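PDB 3AFO: NADH kinase POS5, which phosphorylates NADH, and with about half the preference NAD(+), using ATP, and so serves as a key source of the cellular reductant NADPH. Local coordinates for residues N14-S19 with I102-P107; N43-K48 with Q109-R114; V60-H65 with K163-V168. One frame throughout, in Å; residues are numbered along the deposited sequence. Where two conformers were deposited one is given.

Interaction 1 (N14-S19 with I102-P107)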
# COMPACT_ATOMS: atom_id res chain seq x y z
N ASN A 14 23.24 -42.50 -18.74
CA ASN A 14 22.70 -43.81 -18.35
C ASN A 14 23.77 -44.82 -17.94
O ASN A 14 23.44 -45.90 -17.46
CB ASN A 14 21.78 -44.39 -19.44
CG ASN A 14 22.53 -44.75 -20.71
OD1 ASN A 14 23.68 -45.19 -20.67
ND2 ASN A 14 21.87 -44.57 -21.85
N ASN A 15 25.04 -44.47 -18.12
CA ASN A 15 26.15 -45.27 -17.59
C ASN A 15 26.25 -45.18 -16.07
O ASN A 15 26.96 -45.97 -15.44
CB ASN A 15 27.50 -44.85 -18.19
CG ASN A 15 27.62 -45.17 -19.67
OD1 ASN A 15 26.73 -45.78 -20.28
ND2 ASN A 15 28.74 -44.77 -20.26
N LEU A 16 25.55 -44.20 -15.49
CA LEU A 16 25.57 -43.98 -14.04
C LEU A 16 24.41 -44.68 -13.34
O LEU A 16 23.39 -44.97 -13.95
CB LEU A 16 25.57 -42.48 -13.71
CG LEU A 16 26.65 -41.61 -14.34
CD1 LEU A 16 26.50 -40.15 -13.90
CD2 LEU A 16 28.06 -42.13 -14.02
N ARG A 17 24.60 -44.92 -12.04
CA ARG A 17 23.62 -45.58 -11.18
C ARG A 17 22.47 -44.64 -10.82
O ARG A 17 22.65 -43.43 -10.79
CB ARG A 17 24.28 -46.06 -9.88
CG ARG A 17 25.59 -46.85 -10.06
CD ARG A 17 25.36 -48.27 -10.54
NE ARG A 17 24.71 -49.11 -9.55
CZ ARG A 17 24.96 -50.41 -9.39
NH1 ARG A 17 25.88 -51.01 -10.14
NH2 ARG A 17 24.31 -51.10 -8.47
N SER A 18 21.31 -45.22 -10.52
CA SER A 18 20.14 -44.49 -10.04
C SER A 18 20.42 -43.62 -8.82
O SER A 18 21.30 -43.94 -8.01
CB SER A 18 19.02 -45.49 -9.70
OG SER A 18 18.47 -46.05 -10.88
N SER A 19 19.66 -42.54 -8.69
CA SER A 19 19.80 -41.58 -7.59
C SER A 19 19.81 -42.22 -6.21
O SER A 19 19.08 -43.17 -5.94
CB SER A 19 18.68 -40.54 -7.61
OG SER A 19 18.39 -40.12 -8.93
N ILE A 102 35.81 -36.65 -17.77
CA ILE A 102 34.58 -37.27 -18.26
C ILE A 102 33.37 -36.42 -17.87
O ILE A 102 33.23 -36.04 -16.71
CB ILE A 102 34.42 -38.72 -17.75
CG1 ILE A 102 35.63 -39.57 -18.16
CG2 ILE A 102 33.12 -39.32 -18.30
CD1 ILE A 102 35.73 -40.91 -17.43
N LEU A 103 32.54 -36.11 -18.85
CA LEU A 103 31.29 -35.39 -18.64
C LEU A 103 30.17 -36.30 -19.06
O LEU A 103 30.10 -36.70 -20.23
CB LEU A 103 31.25 -34.12 -19.50
CG LEU A 103 32.38 -33.10 -19.31
CD1 LEU A 103 32.17 -31.92 -20.26
CD2 LEU A 103 32.49 -32.63 -17.86
N TYR A 104 29.29 -36.63 -18.13
CA TYR A 104 28.11 -37.43 -18.45
C TYR A 104 26.94 -36.54 -18.84
O TYR A 104 26.70 -35.50 -18.22
CB TYR A 104 27.74 -38.35 -17.29
CG TYR A 104 28.85 -39.31 -16.94
CD1 TYR A 104 28.95 -40.55 -17.58
CD2 TYR A 104 29.82 -38.97 -16.00
CE1 TYR A 104 29.98 -41.43 -17.28
CE2 TYR A 104 30.85 -39.84 -15.70
CZ TYR A 104 30.92 -41.06 -16.34
OH TYR A 104 31.94 -41.92 -16.03
N THR A 105 26.22 -36.95 -19.88
CA THR A 105 25.09 -36.18 -20.38
C THR A 105 24.04 -37.07 -21.05
O THR A 105 24.30 -38.23 -21.38
CB THR A 105 25.55 -35.08 -21.37
OG1 THR A 105 24.49 -34.13 -21.51
CG2 THR A 105 25.90 -35.66 -22.75
N GLY A 106 22.86 -36.50 -21.25
CA GLY A 106 21.78 -37.17 -21.97
C GLY A 106 20.48 -36.37 -21.85
O GLY A 106 20.51 -35.22 -21.42
N PRO A 107 19.35 -36.99 -22.22
CA PRO A 107 18.01 -36.37 -22.09
C PRO A 107 17.61 -36.16 -20.62
O PRO A 107 18.05 -36.92 -19.75
CB PRO A 107 17.08 -37.38 -22.76
CG PRO A 107 17.98 -38.36 -23.50
CD PRO A 107 19.28 -38.35 -22.81
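L16, in the loop that follows strand 8-12, lays its forked tip across one face of the ring of Y104, which stands on strand 101-105. The leucine can be followed outward from its backbone. CB leads to a CG that lies anti to the carbonyl carbon (chi1 -55°), a turn that carries the fork over the tyrosine. There L16 CG comes 4.1 Å from Y104 CG, at the root of the ring. The two methyls then divide the work. L16 CD1, extended from the main chain, stays at the near end of the tyrosine and lies 3.9 Å from Y104 CG, with Y104 CB close by. L16 CD2 reaches farther: it sits 3.7 Å from the ring centroid, only 7° off the ring normal, a CH-pi contact, with Y104 CZ and CE1 each 3.8 Å from it. The opposite face of the ring is taken by I102 CG2, two residues back along the strand, offset toward the rim, so the aromatic plane is held between two aliphatic groups. N15 adds a looser touch, its CB lying 4.3 Å from Y104 CE1, obliquely to the ring.

The root of the tyrosine is fixed by backbone hydrogen bonds of Y104 with V75 and V77, and K11 and V13 also touch its side chain. L16 rests in addition on N74 and I76. A branched leucine suits this place because two methyls can spread along one flat ring, and a tyrosine suits a surface position because an apolar face is joined to a polar hydroxyl. Between the two segments the chemistry is therefore dispersion and CH-pi attraction, which asks for matching shapes more than for exact bond angles.

Interaction 2 (N43-K48 with Q109-R114)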
# COMPACT_ATOMS: atom_id res chain seq x y z
N ASN A 43 26.81 -38.69 -7.97
CA ASN A 43 26.31 -38.09 -9.21
C ASN A 43 25.92 -36.61 -9.01
O ASN A 43 24.86 -36.31 -8.44
CB ASN A 43 25.11 -38.86 -9.75
CG ASN A 43 25.42 -40.33 -10.04
OD1 ASN A 43 26.59 -40.77 -10.08
ND2 ASN A 43 24.36 -41.11 -10.26
N VAL A 44 26.77 -35.71 -9.48
CA VAL A 44 26.55 -34.28 -9.30
C VAL A 44 26.15 -33.64 -10.63
O VAL A 44 26.95 -33.57 -11.56
CB VAL A 44 27.80 -33.60 -8.71
CG1 VAL A 44 27.59 -32.08 -8.52
CG2 VAL A 44 28.18 -34.25 -7.37
N TYR A 45 24.90 -33.18 -10.71
CA TYR A 45 24.40 -32.44 -11.86
C TYR A 45 24.64 -30.93 -11.71
O TYR A 45 24.22 -30.32 -10.72
CB TYR A 45 22.91 -32.74 -12.07
CG TYR A 45 22.22 -31.96 -13.17
CD1 TYR A 45 22.81 -31.81 -14.43
CD2 TYR A 45 20.95 -31.42 -12.97
CE1 TYR A 45 22.17 -31.11 -15.44
CE2 TYR A 45 20.29 -30.73 -13.99
CZ TYR A 45 20.91 -30.58 -15.22
OH TYR A 45 20.27 -29.90 -16.23
N ILE A 46 25.30 -30.34 -12.70
CA ILE A 46 25.68 -28.93 -12.63
C ILE A 46 25.03 -28.15 -13.76
O ILE A 46 25.15 -28.53 -14.94
CB ILE A 46 27.22 -28.73 -12.68
CG1 ILE A 46 27.93 -29.67 -11.71
CG2 ILE A 46 27.58 -27.27 -12.34
CD1 ILE A 46 29.40 -29.82 -11.99
N THR A 47 24.35 -27.07 -13.40
CA THR A 47 23.73 -26.18 -14.38
C THR A 47 24.27 -24.77 -14.18
O THR A 47 24.72 -24.42 -13.09
CB THR A 47 22.19 -26.15 -14.22
OG1 THR A 47 21.85 -25.47 -13.01
CG2 THR A 47 21.63 -27.54 -14.18
N LYS A 48 24.23 -23.98 -15.25
CA LYS A 48 24.73 -22.60 -15.18
C LYS A 48 23.84 -21.65 -15.95
O LYS A 48 23.11 -22.05 -16.84
CB LYS A 48 26.17 -22.51 -15.69
CG LYS A 48 26.34 -22.82 -17.18
CD LYS A 48 27.79 -22.62 -17.61
CE LYS A 48 28.01 -23.07 -19.06
NZ LYS A 48 27.13 -22.35 -20.05
N GLN A 109 15.07 -36.86 -18.68
CA GLN A 109 14.59 -38.05 -17.95
C GLN A 109 15.76 -38.90 -17.46
O GLN A 109 15.75 -39.37 -16.33
CB GLN A 109 13.66 -38.91 -18.83
CG GLN A 109 12.85 -38.14 -19.86
CD GLN A 109 13.62 -37.87 -21.16
OE1 GLN A 109 13.91 -36.72 -21.50
NE2 GLN A 109 13.95 -38.94 -21.88
N ASP A 110 16.76 -39.08 -18.32
CA ASP A 110 17.98 -39.79 -17.95
C ASP A 110 18.74 -39.07 -16.83
O ASP A 110 19.21 -39.71 -15.89
CB ASP A 110 18.89 -39.97 -19.18
CG ASP A 110 18.47 -41.12 -20.09
OD1 ASP A 110 17.26 -41.45 -20.16
OD2 ASP A 110 19.36 -41.69 -20.75
N ILE A 111 18.85 -37.75 -16.93
CA ILE A 111 19.56 -36.96 -15.92
C ILE A 111 18.81 -36.98 -14.58
O ILE A 111 19.40 -37.24 -13.53
CB ILE A 111 19.80 -35.50 -16.39
CG1 ILE A 111 20.77 -35.47 -17.57
CG2 ILE A 111 20.28 -34.62 -15.22
CD1 ILE A 111 21.08 -34.08 -18.10
N VAL A 112 17.51 -36.73 -14.66
CA VAL A 112 16.63 -36.66 -13.50
C VAL A 112 16.72 -37.90 -12.59
O VAL A 112 16.76 -37.78 -11.36
CB VAL A 112 15.17 -36.38 -13.97
CG1 VAL A 112 14.16 -36.68 -12.89
CG2 VAL A 112 15.03 -34.94 -14.45
N ASN A 113 16.77 -39.08 -13.22
CA ASN A 113 16.82 -40.37 -12.52
C ASN A 113 18.11 -40.66 -11.78
O ASN A 113 18.15 -41.53 -10.89
CB ASN A 113 16.61 -41.52 -13.53
CG ASN A 113 15.24 -41.50 -14.15
OD1 ASN A 113 15.07 -41.94 -15.30
ND2 ASN A 113 14.25 -41.00 -13.41
N ARG A 114 19.18 -39.96 -12.14
CA ARG A 114 20.51 -40.30 -11.65
C ARG A 114 21.19 -39.25 -10.79
O ARG A 114 22.21 -39.51 -10.18
CB ARG A 114 21.38 -40.74 -12.83
CG ARG A 114 20.98 -42.14 -13.30
CD ARG A 114 21.36 -42.39 -14.72
NE ARG A 114 20.94 -43.73 -15.13
CZ ARG A 114 19.86 -44.00 -15.86
NH1 ARG A 114 19.06 -43.01 -16.27
NH2 ARG A 114 19.58 -45.25 -16.17
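In the Rossmann-like alpha/beta domain of the NAD kinases, helix 108-114 packs against a face of the parallel sheet through two contacts with strand 43-48: I111 on Y45, and R114 on N43. Y45 and N43 alternate with V44 and I46, whose side chains serve the other face of the sheet, as expected of a strand between two helical layers.

The ring of Y45 receives I111 CG2 over its centre, 3.7 Å from the centroid and 5° off the normal, in a CH-pi contact. The CG of Y45 lies opposite its backbone N (chi1 176°), which swings the ring out toward the helix, and I111 CD1 adds a second touch, 4.1 Å from Y45 CE1. Beta-branched isoleucine offers both a methyl for the face and a longer arm for the rim. I76, L118 and M133 also touch the tyrosine, and an alanine here would probably open a gap under I111 CG2 and leave that methyl without its aromatic seat.

At the start of the strand the interaction turns polar. An asparagine fits because its amide can give and accept at once: N43 OD1 accepts from N74 ND2, while the NH2 group turns to the helix. The side chain of R114 runs elsewhere, with NE donating to L16 O and NH1 making a weak bond to D110 O, so it is its main chain that faces N43. There N43 ND2 donates to R114 O over 2.7 Å, with an N-H...O angle of 158° and the oxygen lying almost in the plane of the asparagine amide.

Interaction 3 (V60-H65 with K163-V168)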
# COMPACT_ATOMS: atom_id res chain seq x y z
N VAL A 60 33.73 -24.94 -15.36
CA VAL A 60 34.99 -25.62 -15.67
C VAL A 60 35.86 -25.75 -14.43
O VAL A 60 36.41 -26.82 -14.15
CB VAL A 60 35.72 -24.91 -16.84
CG1 VAL A 60 37.12 -25.50 -17.08
CG2 VAL A 60 34.89 -25.01 -18.09
N GLU A 61 35.96 -24.66 -13.65
CA GLU A 61 36.74 -24.64 -12.42
C GLU A 61 36.17 -25.59 -11.36
O GLU A 61 36.91 -26.25 -10.62
CB GLU A 61 36.84 -23.21 -11.90
CG GLU A 61 37.76 -23.01 -10.71
CD GLU A 61 37.75 -21.56 -10.19
OE1 GLU A 61 37.37 -20.64 -10.94
OE2 GLU A 61 38.12 -21.35 -9.01
N PHE A 62 34.84 -25.66 -11.28
CA PHE A 62 34.22 -26.52 -10.29
C PHE A 62 34.42 -28.00 -10.64
O PHE A 62 34.79 -28.80 -9.78
CB PHE A 62 32.73 -26.20 -10.15
CG PHE A 62 32.06 -26.93 -9.02
CD1 PHE A 62 32.48 -26.73 -7.71
CD2 PHE A 62 31.01 -27.80 -9.27
CE1 PHE A 62 31.85 -27.41 -6.64
CE2 PHE A 62 30.39 -28.48 -8.22
CZ PHE A 62 30.81 -28.28 -6.91
N ILE A 63 34.19 -28.34 -11.90
CA ILE A 63 34.35 -29.70 -12.42
C ILE A 63 35.80 -30.19 -12.30
O ILE A 63 36.05 -31.35 -11.95
CB ILE A 63 33.88 -29.78 -13.88
CG1 ILE A 63 32.36 -29.55 -13.96
CG2 ILE A 63 34.26 -31.13 -14.52
CD1 ILE A 63 31.81 -29.38 -15.36
N THR A 64 36.75 -29.29 -12.59
CA THR A 64 38.18 -29.55 -12.39
C THR A 64 38.47 -29.92 -10.93
O THR A 64 39.10 -30.95 -10.66
CB THR A 64 39.05 -28.35 -12.89
OG1 THR A 64 38.86 -28.19 -14.30
CG2 THR A 64 40.55 -28.55 -12.62
N HIS A 65 37.94 -29.13 -10.00
CA HIS A 65 38.06 -29.43 -8.58
C HIS A 65 37.48 -30.80 -8.19
O HIS A 65 38.11 -31.55 -7.44
CB HIS A 65 37.43 -28.32 -7.73
CG HIS A 65 37.35 -28.65 -6.28
ND1 HIS A 65 38.47 -28.83 -5.49
CD2 HIS A 65 36.28 -28.82 -5.46
CE1 HIS A 65 38.09 -29.10 -4.25
NE2 HIS A 65 36.77 -29.10 -4.21
N LYS A 163 35.24 -25.41 0.21
CA LYS A 163 34.84 -25.59 1.61
C LYS A 163 33.37 -25.99 1.78
O LYS A 163 33.04 -26.80 2.64
CB LYS A 163 35.16 -24.32 2.40
CG LYS A 163 35.30 -23.07 1.52
CD LYS A 163 36.51 -23.17 0.59
CE LYS A 163 37.77 -23.47 1.39
NZ LYS A 163 38.92 -23.87 0.54
N VAL A 164 32.50 -25.42 0.95
CA VAL A 164 31.06 -25.72 1.00
C VAL A 164 30.78 -27.13 0.48
O VAL A 164 30.10 -27.90 1.16
CB VAL A 164 30.21 -24.66 0.25
CG1 VAL A 164 28.74 -25.07 0.19
CG2 VAL A 164 30.34 -23.28 0.92
N PHE A 165 31.32 -27.46 -0.69
CA PHE A 165 31.16 -28.82 -1.23
C PHE A 165 31.69 -29.90 -0.27
O PHE A 165 31.06 -30.95 -0.12
CB PHE A 165 31.76 -28.97 -2.64
CG PHE A 165 31.46 -30.31 -3.27
CD1 PHE A 165 30.23 -30.55 -3.87
CD2 PHE A 165 32.40 -31.35 -3.21
CE1 PHE A 165 29.94 -31.79 -4.41
CE2 PHE A 165 32.11 -32.59 -3.75
CZ PHE A 165 30.88 -32.82 -4.36
N GLN A 166 32.83 -29.61 0.35
CA GLN A 166 33.45 -30.45 1.40
C GLN A 166 32.44 -30.79 2.51
O GLN A 166 32.29 -31.95 2.89
CB GLN A 166 34.66 -29.71 1.99
CG GLN A 166 35.69 -30.57 2.74
CD GLN A 166 36.94 -29.79 3.12
OE1 GLN A 166 36.92 -28.92 4.00
NE2 GLN A 166 38.05 -30.11 2.45
N GLU A 167 31.75 -29.77 3.01
CA GLU A 167 30.75 -29.92 4.09
C GLU A 167 29.56 -30.75 3.62
O GLU A 167 29.04 -31.58 4.38
CB GLU A 167 30.28 -28.56 4.61
CG GLU A 167 31.35 -27.73 5.33
CD GLU A 167 32.10 -28.52 6.40
OE1 GLU A 167 31.46 -29.03 7.35
OE2 GLU A 167 33.34 -28.63 6.30
N VAL A 168 29.15 -30.51 2.38
CA VAL A 168 28.00 -31.19 1.81
C VAL A 168 28.28 -32.69 1.67
O VAL A 168 27.53 -33.50 2.21
CB VAL A 168 27.57 -30.57 0.45
CG1 VAL A 168 26.52 -31.44 -0.25
CG2 VAL A 168 27.04 -29.12 0.65
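Two phenylalanines form a buried aromatic bridge between helix 53-69 and helix 161-169: F62 and F165 meet in an offset edge-to-face pair. The edge of F62 is turned toward the face of F165, the planes stand at 84° and the centroids are 5.7 Å apart. One pair of atoms makes the touch, F62 CZ lying 3.8 Å from F165 CD1, and F165 CD1 is near the plane of the F62 ring. CZ is the outermost carbon of the F62 ring, whereas CD1 is bonded to CG in F165, so the far end of one ring meets the other close to its root, which is the offset of the pair.

The geometry explains the choice of residue. The CA atoms of F62 and F165 are 9.8 Å apart, too far for short side chains to meet. In both residues CG is anti to the backbone N (chi1 -172° for F62), and each long, flat side chain then spans part of the interval. F165 also meets the ring of Y70 edge-to-face, so it belongs to a small aromatic cluster.

Beneath the pair lies the parallel sheet: F62 touches I46 and V119, and F165 touches L117. Helices packed on one face of a parallel sheet and joined by large apolar side chains are typical of the Rossmann-like alpha/beta fold.

Along the chain the six segments come in the order 14-19, 43-48, 60-65, 102-107, 109-114, 163-168, so every contact is crossed by the other two and the N-terminal alpha/beta domain is knitted from interleaved pieces. Interactions 1 and 2 are neighbours, with centres about 7 Å apart, where the loop 14-19 meets N113 and R114. The centre of interaction 3 lies about 16 Å from that of interaction 2 and about 19 Å from that of interaction 1. Strand 43-48 connects the layers: helix 108-114 packs on one face, and I46 on the other touches I63, as does L103. The NADH pocket uses residues between 124 and 305, so interactions 1 and 2 contribute none.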